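Side-chain contacts in nitrate transport protein (Xanthomonas axonopodis pv. citri, PDB 3KSX), which binds alkanesulfonates, probably in the periplasm, and is here bound to MOPS, consistent with a role in sulfonate uptake by an ABC transporter: residues H48-Q53 with N236-L241; L145-L150 with A291-A296; L241-R246 with R271-V276. All blocks are in the same frame, centred on the assembly; numbering follows the deposited sequence.

Overall arrangement
Two five-stranded mixed sheets, each flanked by helices, are consistent with a two-lobed periplasmic binding protein. Contacts 1 and 3 lie beside the lobe with strands 59-65 and 30-36; their centres are 11 Å apart, and both use helix 225-244 and share L241. N236 and D239 of contact 1 hydrogen-bond to V276 and A274 of contact 3. Contact 2 is on the other side of the chain's centre, its centre 34 Å from contact 1's and 29 Å from contact 3's. Contact 3 follows contact 1 along the chain and is nested within the span closed by contact 2. Helix 225-244 packs on helices 40-48 and 50-54, whereas helix 281-296 touches both lobes through helices 88-95 and 141-152.

Contact 1: residues H48-Q53 with N236-L241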
ATOM      1  N   HIS A  48      10.673  14.683  -8.991  1.00 35.44           N
ATOM      2  CA  HIS A  48      10.431  16.122  -9.219  1.00 35.95           C
ATOM      3  C   HIS A  48      10.939  17.046  -8.138  1.00 33.36           C
ATOM      4  O   HIS A  48      10.842  18.296  -8.251  1.00 33.42           O
ATOM      5  CB  HIS A  48       8.946  16.379  -9.434  1.00 36.49           C
ATOM      6  CG  HIS A  48       8.445  15.929 -10.779  1.00 42.34           C
ATOM      7  ND1 HIS A  48       7.322  16.470 -11.375  1.00 48.16           N
ATOM      8  CD2 HIS A  48       8.924  15.001 -11.645  1.00 45.92           C
ATOM      9  CE1 HIS A  48       7.118  15.882 -12.542  1.00 48.66           C
ATOM     10  NE2 HIS A  48       8.081  14.988 -12.732  1.00 47.17           N
ATOM     11  N   ARG A  49      11.454  16.439  -7.082  1.00 31.99           N
ATOM     12  CA  ARG A  49      11.978  17.146  -5.914  1.00 30.58           C
ATOM     13  C   ARG A  49      10.992  18.134  -5.309  1.00 31.18           C
ATOM     14  O   ARG A  49      11.380  19.213  -4.952  1.00 30.55           O
ATOM     15  CB  ARG A  49      13.329  17.824  -6.259  1.00 30.94           C
ATOM     16  CG  ARG A  49      14.248  16.920  -7.090  1.00 31.29           C
ATOM     17  CD  ARG A  49      15.675  17.404  -7.141  1.00 31.67           C
ATOM     18  NE  ARG A  49      16.279  17.571  -5.800  1.00 35.59           N
ATOM     19  CZ  ARG A  49      16.831  16.615  -5.048  1.00 37.68           C
ATOM     20  NH1 ARG A  49      16.871  15.345  -5.436  1.00 38.86           N
ATOM     21  NH2 ARG A  49      17.356  16.970  -3.885  1.00 40.40           N
ATOM     22  N   LEU A  50       9.732  17.731  -5.158  1.00 29.37           N
ATOM     23  CA  LEU A  50       8.655  18.633  -4.669  1.00 29.74           C
ATOM     24  C   LEU A  50       8.873  19.084  -3.231  1.00 29.54           C
ATOM     25  O   LEU A  50       8.605  20.249  -2.867  1.00 30.68           O
ATOM     26  CB  LEU A  50       7.287  17.946  -4.769  1.00 30.46           C
ATOM     27  CG  LEU A  50       6.858  17.502  -6.201  1.00 33.39           C
ATOM     28  CD1 LEU A  50       5.415  17.015  -6.230  1.00 32.86           C
ATOM     29  CD2 LEU A  50       7.010  18.724  -7.123  1.00 34.71           C
ATOM     30  N   LEU A  51       9.338  18.160  -2.419  1.00 28.18           N
ATOM     31  CA  LEU A  51       9.507  18.428  -0.992  1.00 27.92           C
ATOM     32  C   LEU A  51      10.717  19.332  -0.846  1.00 28.80           C
ATOM     33  O   LEU A  51      10.682  20.258  -0.054  1.00 27.13           O
ATOM     34  CB  LEU A  51       9.729  17.101  -0.213  1.00 27.83           C
ATOM     35  CG  LEU A  51       8.471  16.230  -0.093  1.00 27.31           C
ATOM     36  CD1 LEU A  51       8.737  15.082   0.805  1.00 29.86           C
ATOM     37  CD2 LEU A  51       7.261  17.022   0.415  1.00 29.78           C
ATOM     38  N   GLU A  52      11.773  19.030  -1.600  1.00 29.67           N
ATOM     39  CA  GLU A  52      13.029  19.798  -1.528  1.00 30.35           C
ATOM     40  C   GLU A  52      12.766  21.200  -1.969  1.00 31.21           C
ATOM     41  O   GLU A  52      13.152  22.140  -1.286  1.00 33.69           O
ATOM     42  CB  GLU A  52      14.123  19.183  -2.377  1.00 30.27           C
ATOM     43  CG  GLU A  52      14.553  17.813  -1.899  1.00 30.61           C
ATOM     44  CD  GLU A  52      13.678  16.652  -2.431  1.00 32.16           C
ATOM     45  OE1 GLU A  52      12.588  16.873  -2.995  1.00 30.54           O
ATOM     46  OE2 GLU A  52      14.099  15.501  -2.288  1.00 35.22           O
ATOM     47  N   GLN A  53      12.003  21.364  -3.025  1.00 31.71           N
ATOM     48  CA  GLN A  53      11.591  22.700  -3.424  1.00 33.83           C
ATOM     49  C   GLN A  53      10.789  23.458  -2.363  1.00 33.93           C
ATOM     50  O   GLN A  53      10.996  24.656  -2.159  1.00 34.72           O
ATOM     51  CB  GLN A  53      10.721  22.629  -4.670  1.00 33.31           C
ATOM     52  CG  GLN A  53      11.407  22.048  -5.874  1.00 39.57           C
ATOM     53  CD  GLN A  53      10.541  22.267  -7.079  1.00 44.20           C
ATOM     54  OE1 GLN A  53      10.010  23.359  -7.244  1.00 45.45           O
ATOM     55  NE2 GLN A  53      10.322  21.230  -7.873  1.00 44.90           N
ATOM     56  N   ASN A 236      -0.172  15.641  -1.656  1.00 36.69           N
ATOM     57  CA  ASN A 236      -1.556  15.662  -2.162  1.00 37.44           C
ATOM     58  C   ASN A 236      -1.514  16.186  -3.591  1.00 38.00           C
ATOM     59  O   ASN A 236      -2.244  15.723  -4.485  1.00 37.94           O
ATOM     60  CB  ASN A 236      -2.432  16.546  -1.290  1.00 36.19           C
ATOM     61  CG  ASN A 236      -3.764  16.803  -1.893  1.00 41.01           C
ATOM     62  OD1 ASN A 236      -3.855  17.538  -2.853  1.00 45.46           O
ATOM     63  ND2 ASN A 236      -4.828  16.169  -1.355  1.00 43.24           N
ATOM     64  N   GLN A 237      -0.649  17.165  -3.809  1.00 37.98           N
ATOM     65  CA  GLN A 237      -0.455  17.710  -5.137  1.00 38.83           C
ATOM     66  C   GLN A 237       0.232  16.729  -6.104  1.00 37.61           C
ATOM     67  O   GLN A 237      -0.211  16.581  -7.272  1.00 37.16           O
ATOM     68  CB  GLN A 237       0.332  19.023  -5.066  1.00 39.54           C
ATOM     69  CG  GLN A 237      -0.429  20.184  -4.393  1.00 46.28           C
ATOM     70  CD  GLN A 237      -1.851  20.362  -4.931  1.00 54.04           C
ATOM     71  OE1 GLN A 237      -2.052  20.579  -6.146  1.00 59.19           O
ATOM     72  NE2 GLN A 237      -2.852  20.269  -4.029  1.00 54.87           N
ATOM     73  N   ALA A 238       1.274  16.041  -5.643  1.00 36.95           N
ATOM     74  CA  ALA A 238       1.999  15.029  -6.482  1.00 36.33           C
ATOM     75  C   ALA A 238       1.030  14.028  -7.172  1.00 36.52           C
ATOM     76  O   ALA A 238       1.215  13.639  -8.384  1.00 34.95           O
ATOM     77  CB  ALA A 238       3.018  14.217  -5.612  1.00 36.04           C
ATOM     78  N   ASP A 239       0.002  13.602  -6.404  1.00 37.09           N
ATOM     79  CA  ASP A 239      -0.942  12.617  -6.913  1.00 36.90           C
ATOM     80  C   ASP A 239      -1.617  13.150  -8.172  1.00 37.32           C
ATOM     81  O   ASP A 239      -1.961  12.380  -9.078  1.00 36.13           O
ATOM     82  CB  ASP A 239      -2.015  12.247  -5.902  1.00 38.66           C
ATOM     83  CG  ASP A 239      -2.890  11.098  -6.418  1.00 41.01           C
ATOM     84  OD1 ASP A 239      -2.405   9.942  -6.463  1.00 47.01           O
ATOM     85  OD2 ASP A 239      -4.038  11.360  -6.844  1.00 43.15           O
ATOM     86  N   GLY A 240      -1.808  14.470  -8.189  1.00 35.16           N
ATOM     87  CA  GLY A 240      -2.479  15.159  -9.288  1.00 36.10           C
ATOM     88  C   GLY A 240      -1.684  15.020 -10.559  1.00 36.21           C
ATOM     89  O   GLY A 240      -2.251  14.978 -11.620  1.00 37.17           O
ATOM     90  N   LEU A 241      -0.363  14.923 -10.445  1.00 36.31           N
ATOM     91  CA  LEU A 241       0.509  14.654 -11.611  1.00 37.19           C
ATOM     92  C   LEU A 241       0.082  13.542 -12.584  1.00 37.08           C
ATOM     93  O   LEU A 241       0.269  13.637 -13.806  1.00 37.12           O
ATOM     94  CB  LEU A 241       1.927  14.346 -11.121  1.00 37.02           C
ATOM     95  CG  LEU A 241       2.651  15.586 -10.582  1.00 37.22           C
ATOM     96  CD1 LEU A 241       4.133  15.351 -10.383  1.00 31.44           C
ATOM     97  CD2 LEU A 241       2.387  16.775 -11.534  1.00 34.05           C
TER
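L50, L241 and H48 supply most of the 145 Å² buried here, in two separate touches. In the first, methyl CD1 of L50 meets A238 CB at 3.7 Å and is 4.0 Å from A238 CA, so the leucine rests against the helix surface at its small residue. In the second, L241 CD1 approaches the H48 imidazole obliquely from the opposite direction, 3.5 Å from ND1 and 3.7 Å from CE1. No hydrogen bond joins the segments, and the contact is one of apolar side chains and a ring. Both L50 and L241 have CG anti to the carbonyl carbon (chi1 -59° and -72°), which directs their branches across the gap. R49, in a Schellman motif with positive phi, separates H48 from L50, and both side chains point toward helix 225-244. Q53 NE2, from the first turns of helix 50-54, reaches back across R49 to hydrogen-bond H48 O at 3.0 Å. Around the pair, A45 of helix 40-48 touches both L50 and A238, and L44 touches L241, while L51 packs on I60 and W62 of strand 59-65, at the edge of the first sheet.

Contact 2: residues L145-L150 with A291-A296; sequences LLLRVL and ADLFYA
L147 and L293 meet tip to tip where two helices cross between the lobes of this periplasmic binding protein fold. The short axes of 145-150 and 291-296 lie 12.0 Å apart at a 74° crossing angle, a steep and fairly wide crossing that side chains must span; the nearest CA atoms, those of L147 and F294, are 9.0 Å apart. L147 does most of the spanning and has 63 Å² covered. Its CG lies opposite the backbone N across the CA–CB bond (chi1 178°), which extends the chain outward and brings CD2 to 3.9 Å from L293 CG. The same methyl serves a second neighbour: the two side chains slide past each other in opposite directions, leaving L147 CD2 3.7 Å from CE1 of F294, in an oblique approach to the ring. The one methyl thus touches both, the two partners lying at roughly a right angle as seen from it. R148 adds its aliphatic part, with CD 3.7 Å from L293 CD2.

Further out, the touching residues have neighbours of their own. F294 also packs on I88 and F92 of helix 88-95, which follows a strand of the first sheet, while M157, in the loop after helix 141-152, touches L147 from the other side of the contact. R148 has its own fixed point in the connection that leads from strand 198-203 back to the first sheet: its chain folds back at chi2 and chi3, turning the guanidinium away from the leucines, and its NH1 donates a hydrogen bond to the carbonyl O of L207.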
ATOM      1  N   LEU A 145      -7.367  -7.983   1.135  1.00 21.40           N
ATOM      2  CA  LEU A 145      -8.063  -8.343  -0.123  1.00 20.54           C
ATOM      3  C   LEU A 145      -8.376  -9.853  -0.170  1.00 20.04           C
ATOM      4  O   LEU A 145      -9.531 -10.254  -0.458  1.00 19.63           O
ATOM      5  CB  LEU A 145      -7.221  -8.003  -1.349  1.00 22.52           C
ATOM      6  CG  LEU A 145      -7.828  -8.538  -2.662  1.00 24.13           C
ATOM      7  CD1 LEU A 145      -8.854  -7.472  -3.028  1.00 23.07           C
ATOM      8  CD2 LEU A 145      -6.788  -8.674  -3.756  1.00 29.13           C
ATOM      9  N   LEU A 146      -7.365 -10.687   0.133  1.00 21.21           N
ATOM     10  CA  LEU A 146      -7.561 -12.120   0.127  1.00 23.20           C
ATOM     11  C   LEU A 146      -8.609 -12.587   1.130  1.00 21.44           C
ATOM     12  O   LEU A 146      -9.497 -13.355   0.786  1.00 21.77           O
ATOM     13  CB  LEU A 146      -6.212 -12.829   0.325  1.00 22.93           C
ATOM     14  CG  LEU A 146      -6.063 -14.302   0.088  1.00 27.25           C
ATOM     15  CD1 LEU A 146      -6.600 -14.740  -1.266  1.00 23.81           C
ATOM     16  CD2 LEU A 146      -4.557 -14.644   0.252  1.00 30.83           C
ATOM     17  N   LEU A 147      -8.453 -12.259   2.416  1.00 21.60           N
ATOM     18  CA  LEU A 147      -9.516 -12.445   3.373  1.00 22.48           C
ATOM     19  C   LEU A 147     -10.929 -12.118   2.916  1.00 23.07           C
ATOM     20  O   LEU A 147     -11.840 -12.975   3.044  1.00 23.88           O
ATOM     21  CB  LEU A 147      -9.159 -11.682   4.673  1.00 22.56           C
ATOM     22  CG  LEU A 147     -10.190 -11.720   5.773  1.00 29.43           C
ATOM     23  CD1 LEU A 147     -10.316 -13.156   6.269  1.00 31.02           C
ATOM     24  CD2 LEU A 147      -9.770 -10.801   6.925  1.00 31.65           C
ATOM     25  N   ARG A 148     -11.136 -10.924   2.363  1.00 22.12           N
ATOM     26  CA  ARG A 148     -12.459 -10.454   2.059  1.00 22.95           C
ATOM     27  C   ARG A 148     -13.002 -11.172   0.802  1.00 24.36           C
ATOM     28  O   ARG A 148     -14.191 -11.499   0.742  1.00 24.60           O
ATOM     29  CB  ARG A 148     -12.452  -8.943   1.746  1.00 22.96           C
ATOM     30  CG  ARG A 148     -12.052  -7.933   2.918  1.00 23.25           C
ATOM     31  CD  ARG A 148     -13.071  -7.724   4.025  1.00 31.68           C
ATOM     32  NE  ARG A 148     -14.410  -7.628   3.437  1.00 33.97           N
ATOM     33  CZ  ARG A 148     -14.905  -6.543   2.826  1.00 34.28           C
ATOM     34  NH1 ARG A 148     -14.170  -5.426   2.736  1.00 33.53           N
ATOM     35  NH2 ARG A 148     -16.099  -6.617   2.264  1.00 29.58           N
ATOM     36  N   VAL A 149     -12.142 -11.469  -0.165  1.00 23.27           N
ATOM     37  CA  VAL A 149     -12.585 -12.166  -1.395  1.00 25.34           C
ATOM     38  C   VAL A 149     -12.964 -13.612  -1.067  1.00 25.34           C
ATOM     39  O   VAL A 149     -14.032 -14.084  -1.467  1.00 27.28           O
ATOM     40  CB  VAL A 149     -11.498 -12.050  -2.494  1.00 25.69           C
ATOM     41  CG1 VAL A 149     -11.733 -12.975  -3.658  1.00 28.17           C
ATOM     42  CG2 VAL A 149     -11.472 -10.656  -3.037  1.00 24.99           C
ATOM     43  N   LEU A 150     -12.097 -14.302  -0.350  1.00 22.80           N
ATOM     44  CA  LEU A 150     -12.318 -15.673   0.070  1.00 24.59           C
ATOM     45  C   LEU A 150     -13.638 -15.762   0.840  1.00 26.60           C
ATOM     46  O   LEU A 150     -14.476 -16.645   0.601  1.00 26.29           O
ATOM     47  CB  LEU A 150     -11.156 -16.163   0.917  1.00 22.95           C
ATOM     48  CG  LEU A 150      -9.820 -16.421   0.146  1.00 24.36           C
ATOM     49  CD1 LEU A 150      -8.788 -16.836   1.140  1.00 23.13           C
ATOM     50  CD2 LEU A 150     -10.042 -17.494  -0.897  1.00 28.56           C
ATOM     51  N   ALA A 291      -9.675  -3.761  11.852  1.00 23.84           N
ATOM     52  CA  ALA A 291      -8.934  -4.234  13.033  1.00 23.27           C
ATOM     53  C   ALA A 291      -9.825  -5.311  13.723  1.00 24.03           C
ATOM     54  O   ALA A 291      -9.336  -6.368  14.168  1.00 26.44           O
ATOM     55  CB  ALA A 291      -8.713  -2.980  13.983  1.00 21.55           C
ATOM     56  N   ASP A 292     -11.110  -5.006  13.862  1.00 24.16           N
ATOM     57  CA  ASP A 292     -12.043  -5.960  14.543  1.00 25.99           C
ATOM     58  C   ASP A 292     -12.163  -7.298  13.816  1.00 26.83           C
ATOM     59  O   ASP A 292     -12.150  -8.418  14.440  1.00 27.50           O
ATOM     60  CB  ASP A 292     -13.440  -5.332  14.704  1.00 24.70           C
ATOM     61  CG  ASP A 292     -13.449  -4.074  15.643  1.00 31.03           C
ATOM     62  OD1 ASP A 292     -12.473  -3.791  16.388  1.00 28.72           O
ATOM     63  OD2 ASP A 292     -14.471  -3.365  15.564  1.00 35.49           O
ATOM     64  N   LEU A 293     -12.255  -7.196  12.482  1.00 25.95           N
ATOM     65  CA  LEU A 293     -12.289  -8.372  11.593  1.00 27.08           C
ATOM     66  C   LEU A 293     -11.042  -9.228  11.720  1.00 27.06           C
ATOM     67  O   LEU A 293     -11.158 -10.438  11.823  1.00 27.75           O
ATOM     68  CB  LEU A 293     -12.501  -7.953  10.122  1.00 25.71           C
ATOM     69  CG  LEU A 293     -12.512  -9.007   9.002  1.00 27.87           C
ATOM     70  CD1 LEU A 293     -13.581 -10.020   9.269  1.00 32.77           C
ATOM     71  CD2 LEU A 293     -12.764  -8.291   7.669  1.00 28.79           C
ATOM     72  N   PHE A 294      -9.850  -8.608  11.716  1.00 25.31           N
ATOM     73  CA  PHE A 294      -8.601  -9.351  11.731  1.00 24.90           C
ATOM     74  C   PHE A 294      -8.456 -10.035  13.064  1.00 26.40           C
ATOM     75  O   PHE A 294      -8.018 -11.189  13.161  1.00 27.04           O
ATOM     76  CB  PHE A 294      -7.394  -8.423  11.431  1.00 25.54           C
ATOM     77  CG  PHE A 294      -7.058  -8.406   9.967  1.00 21.91           C
ATOM     78  CD1 PHE A 294      -7.946  -7.831   9.061  1.00 22.49           C
ATOM     79  CD2 PHE A 294      -5.853  -8.987   9.501  1.00 24.03           C
ATOM     80  CE1 PHE A 294      -7.712  -7.882   7.739  1.00 22.71           C
ATOM     81  CE2 PHE A 294      -5.590  -9.026   8.124  1.00 26.99           C
ATOM     82  CZ  PHE A 294      -6.527  -8.479   7.231  1.00 20.21           C
ATOM     83  N   TYR A 295      -8.896  -9.354  14.087  1.00 25.65           N
ATOM     84  CA  TYR A 295      -8.878  -9.970  15.436  1.00 28.91           C
ATOM     85  C   TYR A 295      -9.857 -11.188  15.541  1.00 29.56           C
ATOM     86  O   TYR A 295      -9.486 -12.260  16.083  1.00 30.38           O
ATOM     87  CB  TYR A 295      -9.191  -8.911  16.477  1.00 29.41           C
ATOM     88  CG  TYR A 295      -9.115  -9.490  17.881  1.00 35.06           C
ATOM     89  CD1 TYR A 295      -7.917 -10.004  18.375  1.00 37.18           C
ATOM     90  CD2 TYR A 295     -10.250  -9.554  18.682  1.00 39.58           C
ATOM     91  CE1 TYR A 295      -7.844 -10.562  19.648  1.00 43.31           C
ATOM     92  CE2 TYR A 295     -10.196 -10.115  19.971  1.00 45.19           C
ATOM     93  CZ  TYR A 295      -8.979 -10.616  20.438  1.00 45.79           C
ATOM     94  OH  TYR A 295      -8.902 -11.140  21.706  1.00 50.84           O
ATOM     95  N   ALA A 296     -11.089 -10.987  15.090  1.00 30.83           N
ATOM     96  CA  ALA A 296     -12.192 -11.974  15.060  1.00 33.11           C
ATOM     97  C   ALA A 296     -11.722 -13.233  14.356  1.00 34.94           C
ATOM     98  O   ALA A 296     -12.050 -14.333  14.793  1.00 35.80           O
ATOM     99  CB  ALA A 296     -13.378 -11.408  14.296  1.00 33.06           C
TER

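Contact 3: residues L241-R246 with R271-V276; sequences LLERDR and RPPASV
L242 and R271 make the more buried half of this contact, while E243 and P273 make the solvent-exposed half. L242 is buried: its CD1 comes to 3.7 Å from NE of R271, obliquely to the guanidinium plane, and the two side chains lie at a slant to one another. The leucine also reaches S40 and L44, so L242 touches helix 40-48 as well as the arginine. R271 starts out extended and then bends at chi3 (58°), which swings the guanidinium round beside the leucine instead of carrying it straight on.

At the outer edge, E243 crosses P273 at about a right angle. Its OE2 lies 3.7 Å from CD and 3.9 Å from CG of the proline ring, a van der Waals approach with no hydrogen bond. A bend at chi2 (-88°) brings OE2 to the CD and CG side of the ring. Both residues are exposed, and the whole contact buries just 134 Å², evidence of a light, two-point touch. The helix itself is irregular here, kinked where the N atoms of L242 and E243 lack bonds to the preceding turn.

R271 NH2 has a long, weak ion pair with D239, one turn earlier on helix 225-244, which also accepts a hydrogen bond from A274 N. R271 and A274 also touch T109 and P107, in the connection from strand 100-106 to the second sheet. The R271 side chain lies about 4 Å from the bound MOPS, consistent with a place near the ligand-binding cleft between the lobes, where periplasmic binding proteins hold their ligand.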
ATOM      1  N   LEU A 241      -0.363  14.923 -10.445  1.00 36.31           N
ATOM      2  CA  LEU A 241       0.509  14.654 -11.611  1.00 37.19           C
ATOM      3  C   LEU A 241       0.082  13.542 -12.584  1.00 37.08           C
ATOM      4  O   LEU A 241       0.269  13.637 -13.806  1.00 37.12           O
ATOM      5  CB  LEU A 241       1.927  14.346 -11.121  1.00 37.02           C
ATOM      6  CG  LEU A 241       2.651  15.586 -10.582  1.00 37.22           C
ATOM      7  CD1 LEU A 241       4.133  15.351 -10.383  1.00 31.44           C
ATOM      8  CD2 LEU A 241       2.387  16.775 -11.534  1.00 34.05           C
ATOM      9  N   LEU A 242      -0.437  12.462 -12.035  1.00 37.97           N
ATOM     10  CA  LEU A 242      -0.905  11.334 -12.842  1.00 39.58           C
ATOM     11  C   LEU A 242      -2.067  11.668 -13.774  1.00 40.87           C
ATOM     12  O   LEU A 242      -2.263  10.980 -14.787  1.00 41.34           O
ATOM     13  CB  LEU A 242      -1.322  10.178 -11.921  1.00 39.38           C
ATOM     14  CG  LEU A 242      -0.290   9.606 -10.949  1.00 40.66           C
ATOM     15  CD1 LEU A 242      -0.997   8.675  -9.938  1.00 39.81           C
ATOM     16  CD2 LEU A 242       0.830   8.938 -11.696  1.00 38.38           C
ATOM     17  N   GLU A 243      -2.861  12.680 -13.400  1.00 42.21           N
ATOM     18  CA  GLU A 243      -3.914  13.242 -14.269  1.00 43.22           C
ATOM     19  C   GLU A 243      -3.462  14.521 -15.017  1.00 42.27           C
ATOM     20  O   GLU A 243      -3.465  14.545 -16.260  1.00 41.71           O
ATOM     21  CB  GLU A 243      -5.169  13.546 -13.444  1.00 43.92           C
ATOM     22  CG  GLU A 243      -5.906  12.300 -12.979  1.00 48.70           C
ATOM     23  CD  GLU A 243      -6.946  11.777 -13.996  1.00 57.24           C
ATOM     24  OE1 GLU A 243      -6.873  12.133 -15.221  1.00 61.78           O
ATOM     25  OE2 GLU A 243      -7.839  10.993 -13.548  1.00 59.99           O
ATOM     26  N   ARG A 244      -3.081  15.562 -14.262  1.00 41.39           N
ATOM     27  CA  ARG A 244      -2.626  16.860 -14.876  1.00 40.91           C
ATOM     28  C   ARG A 244      -1.417  16.758 -15.815  1.00 40.66           C
ATOM     29  O   ARG A 244      -1.219  17.631 -16.689  1.00 39.90           O
ATOM     30  CB  ARG A 244      -2.415  17.968 -13.816  1.00 42.09           C
ATOM     31  CG  ARG A 244      -1.358  17.735 -12.716  1.00 45.04           C
ATOM     32  CD  ARG A 244      -1.089  19.055 -11.936  1.00 49.50           C
ATOM     33  NE  ARG A 244      -0.854  18.857 -10.505  1.00 55.25           N
ATOM     34  CZ  ARG A 244      -1.813  18.603  -9.602  1.00 58.72           C
ATOM     35  NH1 ARG A 244      -3.101  18.483  -9.963  1.00 61.71           N
ATOM     36  NH2 ARG A 244      -1.494  18.455  -8.323  1.00 57.48           N
ATOM     37  N   ASP A 245      -0.625  15.697 -15.661  1.00 39.80           N
ATOM     38  CA  ASP A 245       0.617  15.505 -16.473  1.00 39.82           C
ATOM     39  C   ASP A 245       0.709  14.074 -16.970  1.00 39.67           C
ATOM     40  O   ASP A 245       1.732  13.401 -16.763  1.00 39.29           O
ATOM     41  CB  ASP A 245       1.891  15.884 -15.680  1.00 38.89           C
ATOM     42  CG  ASP A 245       3.149  15.962 -16.571  1.00 39.73           C
ATOM     43  OD1 ASP A 245       2.978  16.199 -17.779  1.00 38.16           O
ATOM     44  OD2 ASP A 245       4.322  15.792 -16.090  1.00 38.75           O
ATOM     45  N   ARG A 246      -0.349  13.594 -17.624  1.00 40.01           N
ATOM     46  CA  ARG A 246      -0.414  12.161 -17.964  1.00 41.71           C
ATOM     47  C   ARG A 246       0.812  11.643 -18.754  1.00 41.23           C
ATOM     48  O   ARG A 246       1.496  10.702 -18.298  1.00 41.39           O
ATOM     49  CB  ARG A 246      -1.760  11.814 -18.650  1.00 41.58           C
ATOM     50  CG  ARG A 246      -1.890  10.368 -19.184  1.00 48.66           C
ATOM     51  CD  ARG A 246      -3.276  10.100 -19.908  1.00 54.21           C
ATOM     52  NE  ARG A 246      -3.387   8.687 -20.325  1.00 58.96           N
ATOM     53  CZ  ARG A 246      -3.891   7.705 -19.566  1.00 61.41           C
ATOM     54  NH1 ARG A 246      -4.363   7.954 -18.346  1.00 61.74           N
ATOM     55  NH2 ARG A 246      -3.919   6.460 -20.018  1.00 63.25           N
ATOM     56  N   ARG A 271      -6.382   3.521 -11.596  1.00 37.53           N
ATOM     57  CA  ARG A 271      -6.441   4.366 -10.424  1.00 38.72           C
ATOM     58  C   ARG A 271      -7.335   5.553 -10.645  1.00 39.10           C
ATOM     59  O   ARG A 271      -7.001   6.373 -11.505  1.00 40.02           O
ATOM     60  CB  ARG A 271      -5.067   4.957 -10.133  1.00 38.82           C
ATOM     61  CG  ARG A 271      -4.034   3.988  -9.677  1.00 41.37           C
ATOM     62  CD  ARG A 271      -2.753   4.751  -9.532  1.00 43.91           C
ATOM     63  NE  ARG A 271      -2.915   5.856  -8.601  1.00 42.49           N
ATOM     64  CZ  ARG A 271      -2.769   5.716  -7.290  1.00 47.83           C
ATOM     65  NH1 ARG A 271      -2.457   4.512  -6.762  1.00 47.82           N
ATOM     66  NH2 ARG A 271      -2.940   6.768  -6.505  1.00 49.26           N
ATOM     67  N   PRO A 272      -8.405   5.714  -9.830  1.00 38.53           N
ATOM     68  CA  PRO A 272      -9.108   7.040  -9.836  1.00 38.61           C
ATOM     69  C   PRO A 272      -8.167   8.026  -9.153  1.00 37.42           C
ATOM     70  O   PRO A 272      -7.220   7.558  -8.535  1.00 37.98           O
ATOM     71  CB  PRO A 272     -10.353   6.793  -8.953  1.00 39.22           C
ATOM     72  CG  PRO A 272      -9.985   5.596  -8.037  1.00 39.29           C
ATOM     73  CD  PRO A 272      -8.877   4.810  -8.750  1.00 38.83           C
ATOM     74  N   PRO A 273      -8.405   9.363  -9.230  1.00 37.11           N
ATOM     75  CA  PRO A 273      -7.614  10.225  -8.281  1.00 37.64           C
ATOM     76  C   PRO A 273      -7.593   9.710  -6.825  1.00 38.05           C
ATOM     77  O   PRO A 273      -8.605   9.105  -6.362  1.00 38.40           O
ATOM     78  CB  PRO A 273      -8.312  11.579  -8.373  1.00 38.73           C
ATOM     79  CG  PRO A 273      -8.775  11.614  -9.846  1.00 37.50           C
ATOM     80  CD  PRO A 273      -9.172  10.162 -10.201  1.00 37.71           C
ATOM     81  N   ALA A 274      -6.459   9.898  -6.133  1.00 37.75           N
ATOM     82  CA  ALA A 274      -6.259   9.397  -4.744  1.00 38.52           C
ATOM     83  C   ALA A 274      -5.237  10.208  -3.928  1.00 39.02           C
ATOM     84  O   ALA A 274      -4.186   9.671  -3.517  1.00 40.55           O
ATOM     85  CB  ALA A 274      -5.887   7.880  -4.712  1.00 37.84           C
ATOM     86  N   SER A 275      -5.542  11.491  -3.705  1.00 38.81           N
ATOM     87  CA  SER A 275      -4.653  12.409  -3.000  1.00 37.35           C
ATOM     88  C   SER A 275      -4.689  12.174  -1.479  1.00 36.59           C
ATOM     89  O   SER A 275      -5.747  11.852  -0.898  1.00 38.82           O
ATOM     90  CB  SER A 275      -5.048  13.849  -3.354  1.00 37.78           C
ATOM     91  OG  SER A 275      -6.430  14.034  -3.154  1.00 35.94           O
ATOM     92  N   VAL A 276      -3.560  12.336  -0.816  1.00 34.26           N
ATOM     93  CA  VAL A 276      -3.535  12.213   0.642  1.00 32.27           C
ATOM     94  C   VAL A 276      -4.324  13.377   1.229  1.00 32.05           C
ATOM     95  O   VAL A 276      -4.164  14.497   0.792  1.00 32.30           O
ATOM     96  CB  VAL A 276      -2.118  12.054   1.216  1.00 32.86           C
ATOM     97  CG1 VAL A 276      -1.253  13.237   0.897  1.00 30.96           C
ATOM     98  CG2 VAL A 276      -2.195  11.819   2.762  1.00 29.73           C
TER